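Long-range contacts in suppressor of fused homolog (Drosophila melanogaster, PDB 6LPH), which probably binds and sequesters DNA-binding transcription factors as a regulator of Hedgehog signalling, this chain being the N-terminal part of the protein: residues L173-D178 against C194-V199; L104-A109 against L230-D235; G153-W158 against D202-A207; D65-P70 against Q221-G226. One frame throughout, in Å; residues are numbered along the deposited sequence.

Overall arrangement
Contacts 1 and 2 lie in the core and meet the same mixed sheet: strand 189-199, half of the hairpin in contact 1, neighbours strand 97-109 of contact 2, and R107 of contact 2 reaches Q195 and D178 of contact 1. Contact 3 packs edge strand 155-156, which pairs with strand 172-186 of that hairpin, against helix 201-219. Contacts 3 and 4 are both peripheral, their centres about 15 and 16 Å from that of the chain, and contact 4 is only partly buried; it joins contact 2 where V231 N approaches G226 O. Chemistry follows place: repeated backbone bonds in contact 1, a single bridge with waters in contact 2, sparse packing in contact 3, methionine packing and a shared water in contact 4.

Contact 1: L173-D178 against C194-V199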
# COMPACT_ATOMS: atom_id res chain seq x y z
N LEU A 173 -3.38 0.55 11.09
CA LEU A 173 -3.11 -0.36 9.99
C LEU A 173 -2.92 -1.74 10.50
O LEU A 173 -2.35 -1.92 11.58
CB LEU A 173 -1.80 0.03 9.27
CG LEU A 173 -1.85 1.47 8.76
CD1 LEU A 173 -0.46 1.99 8.47
CD2 LEU A 173 -2.78 1.52 7.54
N LEU A 174 -3.38 -2.73 9.74
CA LEU A 174 -2.92 -4.13 9.94
C LEU A 174 -2.18 -4.52 8.70
O LEU A 174 -2.35 -3.86 7.68
CB LEU A 174 -4.07 -5.14 10.18
CG LEU A 174 -4.99 -4.83 11.35
CD1 LEU A 174 -6.06 -5.93 11.57
CD2 LEU A 174 -4.14 -4.63 12.60
N VAL A 175 -1.37 -5.59 8.80
CA VAL A 175 -0.55 -6.07 7.69
C VAL A 175 -0.99 -7.48 7.27
O VAL A 175 -1.04 -8.40 8.08
CB VAL A 175 0.96 -6.08 8.03
CG1 VAL A 175 1.80 -6.56 6.83
CG2 VAL A 175 1.40 -4.69 8.48
N ALA A 176 -1.36 -7.61 5.99
CA ALA A 176 -1.79 -8.88 5.43
C ALA A 176 -0.89 -9.25 4.26
O ALA A 176 -0.16 -8.39 3.75
CB ALA A 176 -3.26 -8.79 4.97
N GLN A 177 -0.93 -10.52 3.86
CA GLN A 177 -0.23 -10.91 2.65
C GLN A 177 -1.08 -10.42 1.48
O GLN A 177 -2.28 -10.63 1.48
CB GLN A 177 -0.05 -12.41 2.56
CG GLN A 177 0.76 -12.77 1.31
CD GLN A 177 0.97 -14.24 1.17
OE1 GLN A 177 0.26 -15.05 1.77
NE2 GLN A 177 1.95 -14.60 0.39
N ASP A 178 -0.47 -9.74 0.52
CA ASP A 178 -1.17 -9.35 -0.71
C ASP A 178 -1.71 -10.61 -1.44
O ASP A 178 -0.93 -11.46 -1.85
CB ASP A 178 -0.25 -8.50 -1.63
CG ASP A 178 -1.00 -7.91 -2.81
OD1 ASP A 178 -1.06 -6.66 -2.87
OD2 ASP A 178 -1.55 -8.68 -3.65
N CYS A 194 3.63 -7.03 1.42
CA CYS A 194 2.90 -6.80 2.65
C CYS A 194 1.81 -5.76 2.40
O CYS A 194 2.09 -4.56 2.21
CB CYS A 194 3.85 -6.30 3.75
SG CYS A 194 4.91 -7.65 4.30
N GLN A 195 0.57 -6.23 2.39
CA GLN A 195 -0.54 -5.33 2.11
C GLN A 195 -1.03 -4.67 3.38
O GLN A 195 -1.44 -5.33 4.36
CB GLN A 195 -1.70 -6.06 1.43
CG GLN A 195 -2.84 -5.13 1.01
CD GLN A 195 -3.94 -5.88 0.32
OE1 GLN A 195 -3.72 -6.55 -0.70
NE2 GLN A 195 -5.14 -5.81 0.87
N ILE A 196 -1.00 -3.35 3.35
CA ILE A 196 -1.46 -2.55 4.45
C ILE A 196 -2.99 -2.48 4.38
O ILE A 196 -3.56 -2.36 3.28
CB ILE A 196 -0.73 -1.18 4.39
CG1 ILE A 196 0.55 -1.23 5.24
CG2 ILE A 196 -1.50 -0.05 5.00
CD1 ILE A 196 1.29 -2.52 5.24
N VAL A 197 -3.66 -2.60 5.53
CA VAL A 197 -5.15 -2.55 5.61
C VAL A 197 -5.56 -1.54 6.67
O VAL A 197 -5.17 -1.69 7.82
CB VAL A 197 -5.75 -3.94 5.97
CG1 VAL A 197 -7.29 -3.92 6.02
CG2 VAL A 197 -5.29 -4.99 4.99
N GLY A 198 -6.35 -0.53 6.29
CA GLY A 198 -6.79 0.46 7.27
C GLY A 198 -7.85 -0.16 8.16
O GLY A 198 -8.72 -0.89 7.69
N VAL A 199 -7.79 0.14 9.46
CA VAL A 199 -8.70 -0.43 10.45
C VAL A 199 -9.17 0.61 11.49
O VAL A 199 -8.53 1.67 11.72
CB VAL A 199 -8.11 -1.68 11.19
CG1 VAL A 199 -7.88 -2.84 10.22
CG2 VAL A 199 -6.82 -1.34 11.94
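Strands 173-177 and 194-199 run antiparallel, their axes 4.5 Å apart at closest approach and their directions 143° apart, and four backbone bonds join them in two reciprocal pairs, L174 with V197 and A176 with Q195. The straightest, A176 N to Q195 O at 2.8 Å, has an angle of 175° at the hydrogen. L173, V175 and I196 lie on one face of the pair. There L173 CD2 and I196 CG2 are in contact, though so short a modelled distance, 3.2 Å, is doubtful as a true measure, while I196 CD1 turns to V175 CG2 (3.9 Å). An alanine at L173 would remove both branch methyls and would probably leave a gap beside I196 CG2. The other face carries L174, A176, Q195 and V197; beyond them V199 CG1 meets L174 CG at 3.7 Å, the two side chains crossing at about a right angle. Q195, with CG anti to the backbone N (chi1 -175°) and an extended chain, brings OE1 to 3.4 Å from D178 OD1. These two acceptors do not bond each other: R107 NE donates to Q195 OE1, T105 OG1 bonds D178 OD1, and R107 NH2 forms a salt bridge with D178 OD2, which probably offsets their mutual repulsion. The contact is a buried part of the antiparallel beta hairpin of strands 172-186 and 189-199, set in the mixed SUFU-family sheet between strand 97-109 and edge strand 155-156.

Contact 2: L104-A109 against L230-D235; sequences LTFRLA and LVTNMD
A lone beta bridge between L108 and T232 fastens the end of strand 97-109 to an irregular segment that belongs to no regular strand. Two backbone bonds make it: T232 N gives to R107 O at 2.8 Å, and A109 N gives to T232 O at 2.9 Å, the latter almost straight at 178°. In both the donor is tilted by nearly 30° from the carbonyl plane, in keeping with the skew between the two chain directions. F106 directs its ring to T232 because CG stands anti to the backbone N (chi1 179°). CE1 lies 3.5 Å from T232 OG1; OG1 is oblique to the ring, and the two side chains cross at about a right angle. Replacing F106 with alanine would probably strip T232 CB and CG2 of their aromatic neighbour and open a gap next to P132. T232 OG1 itself bonds G198 N and a water that also links R107 N and L230 O, so the buried hydroxyl has two partners, the G198 amide and the water. Further along, A109 CB rests on V231 CG1 at 3.7 Å, and L108 CD1 meets M234 CG at 3.8 Å, again with the side chains at about a right angle. A second water connects A109 O with M234 N, and N233 OD1 accepts from D235 N in an Asx turn. The start of helix 131-146 covers this end of the strand, W131 and P132 touching L108, while strand 71-77 flanks it on its antiparallel side and strand 189-199 on the parallel one.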
# COMPACT_ATOMS: atom_id res chain seq x y z
N LEU A 104 5.60 -2.72 0.24
CA LEU A 104 4.27 -2.39 0.70
C LEU A 104 3.26 -2.38 -0.45
O LEU A 104 3.57 -1.88 -1.56
CB LEU A 104 4.28 -0.99 1.30
CG LEU A 104 5.17 -0.85 2.56
CD1 LEU A 104 5.30 0.61 2.97
CD2 LEU A 104 4.61 -1.68 3.71
N THR A 105 2.07 -2.91 -0.20
CA THR A 105 0.94 -2.70 -1.10
C THR A 105 -0.27 -2.09 -0.35
O THR A 105 -0.33 -2.11 0.89
CB THR A 105 0.53 -3.95 -1.90
OG1 THR A 105 -0.25 -4.81 -1.07
CG2 THR A 105 1.78 -4.74 -2.43
N PHE A 106 -1.22 -1.55 -1.11
CA PHE A 106 -2.41 -0.97 -0.48
C PHE A 106 -3.55 -1.05 -1.50
O PHE A 106 -3.32 -0.89 -2.70
CB PHE A 106 -2.09 0.46 -0.07
CG PHE A 106 -3.24 1.22 0.59
CD1 PHE A 106 -3.84 0.75 1.77
CD2 PHE A 106 -3.67 2.43 0.06
CE1 PHE A 106 -4.86 1.45 2.41
CE2 PHE A 106 -4.69 3.18 0.72
CZ PHE A 106 -5.29 2.67 1.88
N ARG A 107 -4.74 -1.42 -1.02
CA ARG A 107 -5.92 -1.49 -1.90
C ARG A 107 -6.94 -0.48 -1.43
O ARG A 107 -7.44 -0.53 -0.29
CB ARG A 107 -6.51 -2.88 -1.95
CG ARG A 107 -5.51 -3.90 -2.57
CD ARG A 107 -6.10 -5.28 -2.65
NE ARG A 107 -5.09 -6.26 -3.10
CZ ARG A 107 -4.80 -6.49 -4.39
NH1 ARG A 107 -5.48 -5.86 -5.37
NH2 ARG A 107 -3.87 -7.41 -4.71
N LEU A 108 -7.27 0.43 -2.31
CA LEU A 108 -8.14 1.56 -1.90
C LEU A 108 -9.47 1.60 -2.69
O LEU A 108 -9.47 1.77 -3.91
CB LEU A 108 -7.36 2.86 -2.03
CG LEU A 108 -8.20 4.15 -1.85
CD1 LEU A 108 -8.73 4.26 -0.43
CD2 LEU A 108 -7.36 5.37 -2.22
N ALA A 109 -10.58 1.45 -1.97
CA ALA A 109 -11.91 1.40 -2.59
C ALA A 109 -12.21 2.71 -3.31
O ALA A 109 -11.90 3.80 -2.80
CB ALA A 109 -13.00 1.09 -1.55
N LEU A 230 -9.30 -7.72 1.21
CA LEU A 230 -9.03 -6.72 2.26
C LEU A 230 -8.82 -5.32 1.68
O LEU A 230 -7.82 -4.66 1.93
CB LEU A 230 -7.86 -7.17 3.15
CG LEU A 230 -8.15 -8.41 4.03
CD1 LEU A 230 -6.88 -9.00 4.64
CD2 LEU A 230 -9.20 -8.11 5.10
N VAL A 231 -9.77 -4.87 0.88
CA VAL A 231 -9.73 -3.54 0.32
C VAL A 231 -10.09 -2.55 1.43
O VAL A 231 -11.05 -2.76 2.18
CB VAL A 231 -10.71 -3.42 -0.86
CG1 VAL A 231 -10.86 -1.96 -1.32
CG2 VAL A 231 -10.24 -4.32 -2.01
N THR A 232 -9.31 -1.49 1.54
CA THR A 232 -9.62 -0.42 2.50
C THR A 232 -10.59 0.62 1.92
O THR A 232 -10.32 1.20 0.87
CB THR A 232 -8.33 0.31 2.91
OG1 THR A 232 -7.44 -0.63 3.49
CG2 THR A 232 -8.62 1.47 3.90
N ASN A 233 -11.72 0.84 2.63
CA ASN A 233 -12.70 1.86 2.26
C ASN A 233 -12.65 2.99 3.30
O ASN A 233 -13.07 2.80 4.44
CB ASN A 233 -14.12 1.25 2.18
CG ASN A 233 -15.21 2.31 2.11
OD1 ASN A 233 -14.96 3.45 1.71
ND2 ASN A 233 -16.43 1.94 2.53
N MET A 234 -12.10 4.14 2.93
CA MET A 234 -11.89 5.25 3.90
C MET A 234 -13.19 5.82 4.47
O MET A 234 -13.17 6.49 5.50
CB MET A 234 -11.02 6.36 3.30
CG MET A 234 -9.63 5.87 2.85
SD MET A 234 -8.62 5.19 4.21
CE MET A 234 -8.40 6.69 5.18
N ASP A 235 -14.31 5.52 3.81
CA ASP A 235 -15.62 6.00 4.23
C ASP A 235 -16.37 4.96 5.06
O ASP A 235 -17.55 5.14 5.36
CB ASP A 235 -16.48 6.35 2.99
CG ASP A 235 -15.88 7.45 2.16
OD1 ASP A 235 -15.42 8.47 2.74
OD2 ASP A 235 -15.87 7.32 0.91
O HOH W 1 -5.87 -2.37 1.90
O HOH W 2 -12.11 4.71 -0.07

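Contact 3: G153-W158 against D202-A207; sequences GDNIPW and DELEQA
The carboxamide of N155 is the flat group here, and the branched end of L204 meets both it and the puckered ring of P157. Against the amide, L204 CD1 sits on the nitrogen side, 3.5 Å from N155 ND2 and 3.6 Å from N155 CB, oblique to the amide plane. The two side chains cross at about a right angle. Its sister methyl, L204 CD2, reaches the proline ring only at one corner, P157 CB, at 4.2 Å. A single leucine thus bridges N155 on the edge strand and P157 just beyond its end. The torsions explain the fit: L204 has CG anti to the backbone N (chi1 167°), which extends the fork out from the helix, while N155 holds its amide between the backbone N and the carbonyl carbon (chi1 64°), turned to meet it. P157 is the centre of an inverse gamma turn, with a weak 2.8 Å bond from W158 N to I156 O, and this bend carries the chain away just after the contact. Nothing polar joins the two segments; the match is small, 185 Å² in all, and purely van der Waals. A207, one turn further along the helix, points the same way, but L174 of strand 172-186 packs against both it and N155. Helix 201-219 therefore lies over the outer end of the sheet, where strand 155-156 pairs with strand 172-186, while I156 and W158 pack against helix 131-146 with Y142, L135, A138 and I139.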
# COMPACT_ATOMS: atom_id res chain seq x y z
N GLY A 153 -0.01 -10.24 9.78
CA GLY A 153 -0.62 -10.27 11.09
C GLY A 153 -0.21 -9.09 11.97
O GLY A 153 -0.88 -8.85 12.96
N ASP A 154 0.85 -8.37 11.61
CA ASP A 154 1.34 -7.24 12.41
C ASP A 154 0.31 -6.12 12.40
O ASP A 154 -0.58 -6.06 11.51
CB ASP A 154 2.68 -6.67 11.88
CG ASP A 154 3.89 -7.53 12.24
OD1 ASP A 154 5.01 -7.23 11.75
OD2 ASP A 154 3.73 -8.50 13.00
N ASN A 155 0.43 -5.24 13.38
CA ASN A 155 -0.38 -4.02 13.38
C ASN A 155 0.56 -2.82 13.43
O ASN A 155 1.67 -2.93 13.93
CB ASN A 155 -1.37 -4.01 14.57
CG ASN A 155 -0.68 -3.99 15.93
OD1 ASN A 155 -0.44 -5.03 16.57
ND2 ASN A 155 -0.37 -2.80 16.39
N ILE A 156 0.10 -1.68 12.94
CA ILE A 156 0.87 -0.47 13.06
C ILE A 156 -0.05 0.57 13.72
O ILE A 156 -1.03 1.01 13.09
CB ILE A 156 1.39 0.06 11.70
CG1 ILE A 156 2.16 -1.04 10.95
CG2 ILE A 156 2.22 1.33 11.94
CD1 ILE A 156 2.54 -0.71 9.50
N PRO A 157 0.26 0.96 14.97
CA PRO A 157 -0.60 1.94 15.66
C PRO A 157 -0.25 3.34 15.18
O PRO A 157 0.39 4.12 15.90
CB PRO A 157 -0.25 1.75 17.14
CG PRO A 157 1.12 1.17 17.16
CD PRO A 157 1.34 0.45 15.84
N TRP A 158 -0.70 3.62 13.95
CA TRP A 158 -0.45 4.87 13.22
C TRP A 158 -1.05 6.07 13.89
O TRP A 158 -0.46 7.16 13.89
CB TRP A 158 -1.05 4.73 11.82
CG TRP A 158 -0.40 5.61 10.79
CD1 TRP A 158 -1.01 6.57 10.00
CD2 TRP A 158 1.00 5.62 10.38
NE1 TRP A 158 -0.12 7.15 9.14
CE2 TRP A 158 1.11 6.64 9.32
CE3 TRP A 158 2.15 4.91 10.76
CZ2 TRP A 158 2.33 6.94 8.69
CZ3 TRP A 158 3.37 5.22 10.12
CH2 TRP A 158 3.45 6.20 9.11
N ASP A 202 -11.07 -0.10 17.42
CA ASP A 202 -11.36 -1.37 18.12
C ASP A 202 -10.73 -2.57 17.40
O ASP A 202 -10.26 -3.51 18.05
CB ASP A 202 -12.87 -1.58 18.41
CG ASP A 202 -13.75 -1.61 17.15
OD1 ASP A 202 -13.29 -1.24 16.06
OD2 ASP A 202 -14.94 -2.00 17.26
N GLU A 203 -10.68 -2.51 16.07
CA GLU A 203 -10.01 -3.56 15.27
C GLU A 203 -8.51 -3.62 15.62
O GLU A 203 -7.93 -4.71 15.80
CB GLU A 203 -10.25 -3.32 13.77
CG GLU A 203 -11.67 -3.69 13.33
CD GLU A 203 -12.18 -3.02 12.06
OE1 GLU A 203 -13.37 -3.25 11.73
OE2 GLU A 203 -11.43 -2.28 11.37
N LEU A 204 -7.90 -2.44 15.72
CA LEU A 204 -6.49 -2.35 16.11
C LEU A 204 -6.32 -2.90 17.52
O LEU A 204 -5.44 -3.71 17.78
CB LEU A 204 -5.98 -0.90 16.04
CG LEU A 204 -4.62 -0.81 16.76
CD1 LEU A 204 -3.56 -1.41 15.85
CD2 LEU A 204 -4.29 0.61 17.21
N GLU A 205 -7.20 -2.46 18.42
CA GLU A 205 -7.12 -2.92 19.81
C GLU A 205 -7.11 -4.45 19.90
O GLU A 205 -6.28 -5.02 20.61
CB GLU A 205 -8.25 -2.30 20.65
CG GLU A 205 -7.86 -2.11 22.10
CD GLU A 205 -8.16 -0.71 22.64
OE1 GLU A 205 -8.30 -0.59 23.88
OE2 GLU A 205 -8.26 0.29 21.85
N GLN A 206 -7.99 -5.10 19.14
CA GLN A 206 -8.13 -6.55 19.23
C GLN A 206 -7.04 -7.30 18.49
O GLN A 206 -6.68 -8.41 18.88
CB GLN A 206 -9.54 -7.02 18.83
CG GLN A 206 -10.67 -6.35 19.63
CD GLN A 206 -10.54 -6.49 21.15
OE1 GLN A 206 -11.02 -5.63 21.92
NE2 GLN A 206 -9.91 -7.58 21.59
N ALA A 207 -6.50 -6.71 17.42
CA ALA A 207 -5.36 -7.31 16.73
C ALA A 207 -4.16 -7.31 17.67
O ALA A 207 -3.34 -8.26 17.68
CB ALA A 207 -5.06 -6.55 15.46

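Contact 4: D65-P70 against Q221-G226; sequences DRNVPP and QDMQTG
Apolar packing carries most of this contact, and M223 supplies it. Its chain, bent at chi2 and chi3, runs across N67 and on to P69: CG lies 3.6 Å from N67 CB, and CE reaches 3.6 Å from P69 N. The thioether then slides antiparallel along the proline, with SD 3.8 Å from P69 CD and CE touching CB, so the bent methionine chain follows the loop from N67 to P69. Sulfur also comes within 3.5 Å of the carbonyl oxygen N67 O. The polar link is indirect. One water donates to N67 O at 2.9 Å and to G226 O at 2.7 Å, joining two carbonyl oxygens, both acceptors, that need a donor between them. Local turns shape both loops: N67 and V68 face D63 in a G1 beta bulge, N67 adopting positive phi (54°). In the other segment D222 OD2 takes the backbone N of Q224 at 2.8 Å with its anti lone pair, an Asx turn, and also receives Q224 NE2 from above the carboxylate plane. G226 N in turn bonds M223 O. This joins the connection between strands 54-60 and 71-77 to the loop that follows helix 201-219, with V231 beside P69 and helix 240-243 packed against Q224 and T225.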
# COMPACT_ATOMS: atom_id res chain seq x y z
N ASP A 65 -17.24 -13.07 -7.55
CA ASP A 65 -17.19 -14.28 -6.73
C ASP A 65 -16.35 -14.08 -5.46
O ASP A 65 -16.71 -14.58 -4.39
CB ASP A 65 -16.56 -15.43 -7.52
CG ASP A 65 -17.58 -16.31 -8.23
OD1 ASP A 65 -18.73 -15.87 -8.48
OD2 ASP A 65 -17.22 -17.47 -8.54
N ARG A 66 -15.22 -13.38 -5.57
CA ARG A 66 -14.35 -13.21 -4.41
C ARG A 66 -14.65 -11.96 -3.62
O ARG A 66 -13.83 -11.58 -2.78
CB ARG A 66 -12.89 -13.15 -4.82
CG ARG A 66 -12.45 -14.32 -5.64
CD ARG A 66 -10.94 -14.29 -5.81
NE ARG A 66 -10.52 -15.45 -6.58
CZ ARG A 66 -10.31 -16.67 -6.07
NH1 ARG A 66 -10.47 -16.90 -4.77
NH2 ARG A 66 -9.93 -17.65 -6.86
N ASN A 67 -15.79 -11.31 -3.88
CA ASN A 67 -16.17 -10.11 -3.14
C ASN A 67 -15.07 -9.08 -3.18
O ASN A 67 -14.73 -8.49 -2.15
CB ASN A 67 -16.46 -10.43 -1.66
CG ASN A 67 -17.80 -11.12 -1.44
OD1 ASN A 67 -18.75 -10.92 -2.19
ND2 ASN A 67 -17.87 -11.89 -0.38
N VAL A 68 -14.50 -8.87 -4.37
CA VAL A 68 -13.51 -7.81 -4.55
C VAL A 68 -14.16 -6.64 -5.30
O VAL A 68 -14.58 -6.80 -6.45
CB VAL A 68 -12.27 -8.31 -5.30
CG1 VAL A 68 -11.19 -7.22 -5.32
CG2 VAL A 68 -11.74 -9.58 -4.65
N PRO A 69 -14.27 -5.47 -4.64
CA PRO A 69 -14.88 -4.32 -5.29
C PRO A 69 -13.82 -3.66 -6.20
O PRO A 69 -12.62 -3.96 -6.09
CB PRO A 69 -15.18 -3.40 -4.09
CG PRO A 69 -13.97 -3.60 -3.21
CD PRO A 69 -13.72 -5.11 -3.31
N PRO A 70 -14.27 -2.77 -7.10
CA PRO A 70 -13.28 -2.01 -7.88
C PRO A 70 -12.45 -1.15 -6.95
O PRO A 70 -12.99 -0.58 -5.98
CB PRO A 70 -14.12 -1.12 -8.79
CG PRO A 70 -15.55 -1.38 -8.46
CD PRO A 70 -15.67 -2.44 -7.43
N GLN A 221 -14.56 -11.58 5.60
CA GLN A 221 -15.80 -12.37 5.56
C GLN A 221 -16.94 -11.65 4.85
O GLN A 221 -17.89 -12.28 4.42
CB GLN A 221 -16.26 -12.63 6.99
CG GLN A 221 -16.53 -14.07 7.31
CD GLN A 221 -15.26 -14.80 7.69
OE1 GLN A 221 -15.03 -15.09 8.86
NE2 GLN A 221 -14.43 -15.09 6.69
N ASP A 222 -16.89 -10.33 4.80
CA ASP A 222 -17.95 -9.57 4.18
C ASP A 222 -17.37 -8.47 3.31
O ASP A 222 -16.32 -7.92 3.64
CB ASP A 222 -18.86 -8.96 5.24
CG ASP A 222 -20.20 -8.52 4.66
OD1 ASP A 222 -21.18 -9.30 4.73
OD2 ASP A 222 -20.27 -7.41 4.08
N MET A 223 -18.05 -8.16 2.21
CA MET A 223 -17.69 -7.02 1.37
C MET A 223 -17.62 -5.69 2.14
O MET A 223 -16.74 -4.88 1.90
CB MET A 223 -18.69 -6.87 0.24
CG MET A 223 -18.09 -7.24 -1.07
SD MET A 223 -17.05 -5.92 -1.73
CE MET A 223 -17.49 -6.37 -3.41
N GLN A 224 -18.56 -5.49 3.06
CA GLN A 224 -18.63 -4.24 3.83
C GLN A 224 -17.33 -3.95 4.60
O GLN A 224 -16.98 -2.80 4.83
CB GLN A 224 -19.81 -4.26 4.80
CG GLN A 224 -21.16 -4.43 4.12
CD GLN A 224 -22.32 -4.56 5.11
OE1 GLN A 224 -22.78 -3.57 5.70
NE2 GLN A 224 -22.81 -5.79 5.28
N THR A 225 -16.60 -5.00 4.98
CA THR A 225 -15.35 -4.82 5.74
C THR A 225 -14.05 -5.06 4.93
O THR A 225 -12.95 -5.08 5.50
CB THR A 225 -15.37 -5.66 7.04
OG1 THR A 225 -15.64 -7.03 6.70
CG2 THR A 225 -16.44 -5.15 8.00
N GLY A 226 -14.18 -5.22 3.61
CA GLY A 226 -13.03 -5.31 2.73
C GLY A 226 -13.06 -6.46 1.72
O GLY A 226 -12.28 -6.46 0.76
O HOH W 3 -12.00 -7.82 -1.50